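Local coordinates for protein mosquitocidal toxin (Lysinibacillus sphaericus, PDB 2VSE) that probably kills mosquito larvae as a holotoxin that joins an ADP-ribosyltransferase enzyme to four ricin-B-type lectin domains, at residues 176-181 with 197-202; 410-415 with 501-506. All coordinates share one frame; numbering follows the deposited sequence.

Contact 1 (176-181 with 197-202); sequences RPEFIR and NPNFIN
The backbone amides of I201 and N197 bond to the carbonyls of E178 and R181, tying the type I turn 197-200 and the residue after it to the 3-10 turn 177-179 and the strand start that follows it. The N197 bond, N to R181 O at 3.0 Å, continues the antiparallel ladder of strands 180-187 and 190-196 just beyond the second strand. I201 N reaches E178 O at 2.6 Å and lies in the carbonyl plane, with a bent N-H angle of 137°.

N197 adds a side-chain bond. Its ND2 gives a nearly straight hydrogen bond to I180 O at 2.8 Å, with the acceptor close to the amide plane. CG stands anti to the backbone N (chi1 180°), which carries the amide across to 176-181. The other end of the amide, OD1, accepts from N199 N in an Asx turn. One side chain therefore grips the facing segment and shapes its own turn.

R181 crosses the F200 ring. Its CB sits over one face, 3.5 Å from the ring centroid, in a CH-pi contact, and its CD reaches the rim at CE2. The guanidinium goes on to a salt bridge with E143 and is turned 53° from the ring plane. I201 CG2 lies near the opposite face of the F200 ring, offset toward the rim. E178 CG and I201 CD1 meet at 3.9 Å. The E178 carboxylate bends back to form a salt bridge, R176 NE to E178 OE2 at 2.9 Å.

The contact belongs to the ADP-ribosyltransferase domain. I180 and N197 pack on helix 74-80, E178 and I201 touch R503 of strand 498-503, and F179 and R181 pair through their backbones with F145, just beyond strand 138-144, and E143, near its end.

Contact 2 (410-415 with 501-506); sequences KTNYQT and IERNED
A ricin-type beta-trefoil lectin domain meets its incoming linker here: the loop 410-415, between strands 406-410 and 419-425, runs past the end of strand 498-503. T415 makes most of the direct contact. Its CG2 lies against the carbonyl and the CG2 methyl of I501. T415 CG2 and I501 CG2 are 3.4 Å apart. The approach of T415 CG2 to I501 O, 3.0 Å, is short for a methyl and may reflect the model. The T415 and I501 side chains stand roughly perpendicular. CG2 of I501 stands anti to its backbone N, with CG1 beside that N (chi1 -61°), and it is the CG2 branch that meets the threonine. The R503 chain runs antiparallel to the T415 side chain.

The polar groups of the two segments are joined mainly by water. One water donates to both N412 O and I501 O. A second donates to Y413 O and accepts from I501 N. Both backbone groups of I501 are thus bridged to the loop. Q414 is the centre of an inverse gamma turn, so the chain swings sharply between Y413 and T415.

R503 turns back at chi3 (60°), and R503 NH1 lies 3.7 Å from T415 OG1. NH1 also bonds to N199 OD1, which accepts from N412 ND2 as well. The third water closes the bridge: it donates to T415 O at 2.9 Å and accepts from R503 NH1 at 2.7 Å.

Overall arrangement
Contact 1 is largely buried inside the enzyme domain, between pieces only 16 residues apart. Contact 2 is partly buried and brings together pieces 86 residues apart, a linker and a lectin strand. Their chemistry differs accordingly. Contact 1 is direct, with backbone and amide bonds beside an aromatic ring. Contact 2 is largely water-mediated around one methyl contact. The two centres are 10 Å apart and the contacts touch. N199 is the residue they share through its side chain. Beside it, P198 O packs on N412 CB at 3.3 Å. The turn 197-200 of contact 1 thus meets both segments of contact 2, joining enzyme, linker and lectin.

Contact 1 (176-181 with 197-202)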
loop_
_atom_site.group_PDB
_atom_site.type_symbol
_atom_site.label_atom_id
_atom_site.label_comp_id
_atom_site.label_asym_id
_atom_site.label_seq_id
_atom_site.Cartn_x
_atom_site.Cartn_y
_atom_site.Cartn_z
ATOM N N ARG A 176 -5.314 -1.531 1.105
ATOM C CA ARG A 176 -5.355 -1.077 2.510
ATOM C C ARG A 176 -6.734 -1.344 3.150
ATOM O O ARG A 176 -7.738 -1.400 2.437
ATOM C CB ARG A 176 -4.960 0.405 2.605
ATOM C CG ARG A 176 -3.496 0.656 2.271
ATOM C CD ARG A 176 -3.010 2.063 2.599
ATOM N NE ARG A 176 -3.832 3.117 2.004
ATOM C CZ ARG A 176 -3.729 3.532 0.750
ATOM N NH1 ARG A 176 -2.840 2.980 -0.070
ATOM N NH2 ARG A 176 -4.518 4.492 0.310
ATOM N N PRO A 177 -6.795 -1.505 4.491
ATOM C CA PRO A 177 -8.053 -1.934 5.152
ATOM C C PRO A 177 -9.209 -0.940 5.077
ATOM O O PRO A 177 -10.370 -1.342 5.187
ATOM C CB PRO A 177 -7.636 -2.131 6.619
ATOM C CG PRO A 177 -6.441 -1.334 6.791
ATOM C CD PRO A 177 -5.719 -1.299 5.472
ATOM N N GLU A 178 -8.905 0.341 4.894
ATOM C CA GLU A 178 -9.949 1.353 4.796
ATOM C C GLU A 178 -10.792 1.235 3.517
ATOM O O GLU A 178 -11.779 1.955 3.356
ATOM C CB GLU A 178 -9.373 2.768 4.957
ATOM C CG GLU A 178 -8.387 3.187 3.868
ATOM C CD GLU A 178 -6.931 2.976 4.248
ATOM O OE1 GLU A 178 -6.628 2.032 5.008
ATOM O OE2 GLU A 178 -6.081 3.751 3.762
ATOM N N PHE A 179 -10.399 0.335 2.615
ATOM C CA PHE A 179 -11.142 0.091 1.377
ATOM C C PHE A 179 -11.997 -1.168 1.484
ATOM O O PHE A 179 -12.696 -1.551 0.532
ATOM C CB PHE A 179 -10.193 0.028 0.169
ATOM C CG PHE A 179 -9.347 1.272 -0.000
ATOM C CD1 PHE A 179 -9.944 2.507 -0.228
ATOM C CD2 PHE A 179 -7.962 1.206 0.085
ATOM C CE1 PHE A 179 -9.182 3.652 -0.358
ATOM C CE2 PHE A 179 -7.188 2.350 -0.047
ATOM C CZ PHE A 179 -7.796 3.579 -0.268
ATOM N N ILE A 180 -11.940 -1.803 2.655
ATOM C CA ILE A 180 -12.744 -2.979 2.933
ATOM C C ILE A 180 -13.924 -2.577 3.824
ATOM O O ILE A 180 -13.741 -2.285 5.003
ATOM C CB ILE A 180 -11.905 -4.095 3.586
ATOM C CG1 ILE A 180 -10.578 -4.269 2.838
ATOM C CG2 ILE A 180 -12.688 -5.410 3.575
ATOM C CD1 ILE A 180 -9.569 -5.153 3.544
ATOM N N ARG A 181 -15.128 -2.548 3.257
ATOM C CA ARG A 181 -16.282 -2.071 4.012
ATOM C C ARG A 181 -16.901 -3.138 4.908
ATOM O O ARG A 181 -17.334 -2.837 6.008
ATOM C CB ARG A 181 -17.343 -1.450 3.096
ATOM C CG ARG A 181 -18.508 -0.826 3.856
ATOM C CD ARG A 181 -19.398 -0.004 2.961
ATOM N NE ARG A 181 -20.118 -0.843 2.018
ATOM C CZ ARG A 181 -21.072 -0.407 1.210
ATOM N NH1 ARG A 181 -21.434 0.872 1.225
ATOM N NH2 ARG A 181 -21.672 -1.259 0.386
ATOM N N ASN A 197 -16.837 -2.734 8.941
ATOM C CA ASN A 197 -15.567 -2.105 9.290
ATOM C C ASN A 197 -15.717 -0.596 9.491
ATOM O O ASN A 197 -15.829 0.147 8.518
ATOM C CB ASN A 197 -14.559 -2.361 8.165
ATOM C CG ASN A 197 -13.200 -1.739 8.437
ATOM O OD1 ASN A 197 -12.891 -1.352 9.563
ATOM N ND2 ASN A 197 -12.373 -1.656 7.405
ATOM N N PRO A 198 -15.710 -0.132 10.753
ATOM C CA PRO A 198 -15.829 1.296 11.053
ATOM C C PRO A 198 -14.831 2.170 10.300
ATOM O O PRO A 198 -15.133 3.322 9.990
ATOM C CB PRO A 198 -15.552 1.349 12.557
ATOM C CG PRO A 198 -16.057 0.051 13.044
ATOM C CD PRO A 198 -15.626 -0.930 11.989
ATOM N N ASN A 199 -13.663 1.612 9.994
ATOM C CA ASN A 199 -12.562 2.357 9.400
ATOM C C ASN A 199 -12.655 2.452 7.866
ATOM O O ASN A 199 -11.752 2.983 7.223
ATOM C CB ASN A 199 -11.220 1.736 9.858
ATOM C CG ASN A 199 -9.981 2.490 9.340
ATOM O OD1 ASN A 199 -9.855 3.715 9.467
ATOM N ND2 ASN A 199 -9.051 1.740 8.775
ATOM N N PHE A 200 -13.746 1.955 7.291
ATOM C CA PHE A 200 -13.981 2.084 5.860
ATOM C C PHE A 200 -13.927 3.549 5.448
ATOM O O PHE A 200 -14.380 4.412 6.185
ATOM C CB PHE A 200 -15.328 1.466 5.456
ATOM C CG PHE A 200 -15.644 1.601 3.989
ATOM C CD1 PHE A 200 -14.846 0.972 3.026
ATOM C CD2 PHE A 200 -16.727 2.358 3.567
ATOM C CE1 PHE A 200 -15.140 1.084 1.659
ATOM C CE2 PHE A 200 -17.019 2.483 2.203
ATOM C CZ PHE A 200 -16.223 1.841 1.248
ATOM N N ILE A 201 -13.386 3.806 4.261
ATOM C CA ILE A 201 -13.092 5.157 3.806
ATOM C C ILE A 201 -14.272 6.140 3.832
ATOM O O ILE A 201 -14.063 7.350 3.980
ATOM C CB ILE A 201 -12.432 5.140 2.402
ATOM C CG1 ILE A 201 -11.609 6.408 2.182
ATOM C CG2 ILE A 201 -13.475 4.939 1.295
ATOM C CD1 ILE A 201 -10.328 6.445 2.936
ATOM N N ASN A 202 -15.494 5.633 3.665
ATOM C CA ASN A 202 -16.709 6.454 3.795
ATOM C C ASN A 202 -17.592 5.923 4.929
ATOM O O ASN A 202 -18.478 5.107 4.698
ATOM C CB ASN A 202 -17.492 6.536 2.475
ATOM C CG ASN A 202 -18.569 7.630 2.479
ATOM O OD1 ASN A 202 -19.128 7.991 3.519
ATOM N ND2 ASN A 202 -18.874 8.146 1.299
#

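Contact 2 (410-415 with 501-506)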
loop_
_atom_site.group_PDB
_atom_site.type_symbol
_atom_site.label_atom_id
_atom_site.label_comp_id
_atom_site.label_asym_id
_atom_site.label_seq_id
_atom_site.Cartn_x
_atom_site.Cartn_y
_atom_site.Cartn_z
ATOM N N LYS A 410 -20.731 6.872 11.223
ATOM C CA LYS A 410 -20.179 5.932 12.195
ATOM C C LYS A 410 -18.887 6.483 12.792
ATOM O O LYS A 410 -18.000 6.903 12.060
ATOM C CB LYS A 410 -19.918 4.568 11.540
ATOM C CG LYS A 410 -19.224 3.550 12.453
ATOM C CD LYS A 410 -20.138 3.094 13.599
ATOM C CE LYS A 410 -19.367 2.399 14.717
ATOM N NZ LYS A 410 -18.976 3.336 15.829
ATOM N N THR A 411 -18.779 6.487 14.117
ATOM C CA THR A 411 -17.551 6.946 14.740
ATOM C C THR A 411 -16.511 5.874 14.545
ATOM O O THR A 411 -16.831 4.683 14.559
ATOM C CB THR A 411 -17.706 7.262 16.240
ATOM O OG1 THR A 411 -18.268 6.127 16.919
ATOM C CG2 THR A 411 -18.589 8.487 16.447
ATOM N N ASN A 412 -15.269 6.314 14.353
ATOM C CA ASN A 412 -14.165 5.432 14.023
ATOM C C ASN A 412 -12.858 6.019 14.545
ATOM O O ASN A 412 -12.534 7.166 14.254
ATOM C CB ASN A 412 -14.125 5.210 12.508
ATOM C CG ASN A 412 -12.814 4.655 12.034
ATOM O OD1 ASN A 412 -12.350 3.622 12.515
ATOM N ND2 ASN A 412 -12.207 5.328 11.064
ATOM N N TYR A 413 -12.102 5.222 15.295
ATOM C CA TYR A 413 -10.945 5.730 16.023
ATOM C C TYR A 413 -9.624 5.101 15.599
ATOM O O TYR A 413 -8.595 5.784 15.555
ATOM C CB TYR A 413 -11.151 5.566 17.533
ATOM C CG TYR A 413 -12.432 6.204 18.000
ATOM C CD1 TYR A 413 -12.517 7.592 18.167
ATOM C CD2 TYR A 413 -13.573 5.436 18.231
ATOM C CE1 TYR A 413 -13.684 8.185 18.567
ATOM C CE2 TYR A 413 -14.749 6.025 18.626
ATOM C CZ TYR A 413 -14.798 7.398 18.801
ATOM O OH TYR A 413 -15.965 7.992 19.208
ATOM N N GLN A 414 -9.647 3.805 15.312
ATOM C CA GLN A 414 -8.425 3.115 14.953
ATOM C C GLN A 414 -8.159 3.302 13.473
ATOM O O GLN A 414 -8.406 2.437 12.628
ATOM C CB GLN A 414 -8.446 1.652 15.356
ATOM C CG GLN A 414 -7.062 1.108 15.401
ATOM C CD GLN A 414 -7.017 -0.333 15.780
ATOM O OE1 GLN A 414 -8.016 -1.060 15.678
ATOM N NE2 GLN A 414 -5.850 -0.775 16.219
ATOM N N THR A 415 -7.607 4.459 13.196
ATOM C CA THR A 415 -7.546 5.030 11.885
ATOM C C THR A 415 -6.226 4.645 11.174
ATOM O O THR A 415 -6.173 4.508 9.943
ATOM C CB THR A 415 -7.720 6.546 12.073
ATOM O OG1 THR A 415 -8.566 7.093 11.052
ATOM C CG2 THR A 415 -6.413 7.238 12.148
ATOM N N ILE A 501 -6.663 10.516 16.162
ATOM C CA ILE A 501 -6.190 10.696 14.805
ATOM C C ILE A 501 -7.362 10.501 13.838
ATOM O O ILE A 501 -7.857 9.400 13.654
ATOM C CB ILE A 501 -5.007 9.759 14.486
ATOM C CG1 ILE A 501 -3.823 10.048 15.424
ATOM C CG2 ILE A 501 -4.567 9.942 13.059
ATOM C CD1 ILE A 501 -2.612 9.103 15.276
ATOM N N GLU A 502 -7.805 11.593 13.232
ATOM C CA GLU A 502 -8.999 11.585 12.412
ATOM C C GLU A 502 -8.574 11.777 10.968
ATOM O O GLU A 502 -7.768 12.666 10.665
ATOM C CB GLU A 502 -9.940 12.708 12.845
ATOM C CG GLU A 502 -10.127 12.798 14.362
ATOM C CD GLU A 502 -10.805 14.078 14.824
ATOM O OE1 GLU A 502 -10.699 15.125 14.155
ATOM O OE2 GLU A 502 -11.439 14.042 15.894
ATOM N N ARG A 503 -9.113 10.934 10.087
ATOM C CA ARG A 503 -8.761 10.951 8.683
ATOM C C ARG A 503 -9.663 11.906 7.924
ATOM O O ARG A 503 -10.885 11.779 7.988
ATOM C CB ARG A 503 -8.864 9.536 8.098
ATOM C CG ARG A 503 -8.399 9.402 6.646
ATOM C CD ARG A 503 -8.314 7.945 6.193
ATOM N NE ARG A 503 -9.606 7.260 6.270
ATOM C CZ ARG A 503 -9.854 6.172 6.997
ATOM N NH1 ARG A 503 -8.896 5.597 7.713
ATOM N NH2 ARG A 503 -11.073 5.652 6.998
ATOM N N ASN A 504 -9.057 12.851 7.202
ATOM C CA ASN A 504 -9.806 13.770 6.343
ATOM C C ASN A 504 -10.055 13.166 4.971
ATOM O O ASN A 504 -9.527 12.105 4.659
ATOM C CB ASN A 504 -9.080 15.104 6.213
ATOM C CG ASN A 504 -8.959 15.818 7.529
ATOM O OD1 ASN A 504 -9.925 15.899 8.295
ATOM N ND2 ASN A 504 -7.770 16.329 7.820
ATOM N N GLU A 505 -10.862 13.833 4.151
ATOM C CA GLU A 505 -11.156 13.323 2.816
ATOM C C GLU A 505 -9.962 13.403 1.865
ATOM O O GLU A 505 -9.853 12.606 0.934
ATOM C CB GLU A 505 -12.366 14.024 2.213
ATOM C CG GLU A 505 -13.651 13.236 2.372
ATOM C CD GLU A 505 -14.879 14.062 2.060
ATOM O OE1 GLU A 505 -15.223 14.210 0.865
ATOM O OE2 GLU A 505 -15.504 14.554 3.021
ATOM N N ASP A 506 -9.071 14.361 2.105
ATOM C CA ASP A 506 -7.903 14.571 1.250
ATOM C C ASP A 506 -6.727 13.673 1.681
ATOM O O ASP A 506 -5.573 13.916 1.309
ATOM C CB ASP A 506 -7.489 16.046 1.306
ATOM C CG ASP A 506 -7.042 16.466 2.699
ATOM O OD1 ASP A 506 -6.967 15.585 3.587
ATOM O OD2 ASP A 506 -6.771 17.672 2.914
HETATM O O HOH W 1 -10.714 9.127 13.882
HETATM O O HOH W 2 -8.201 8.188 17.102
HETATM O O HOH W 3 -6.199 5.732 7.333
#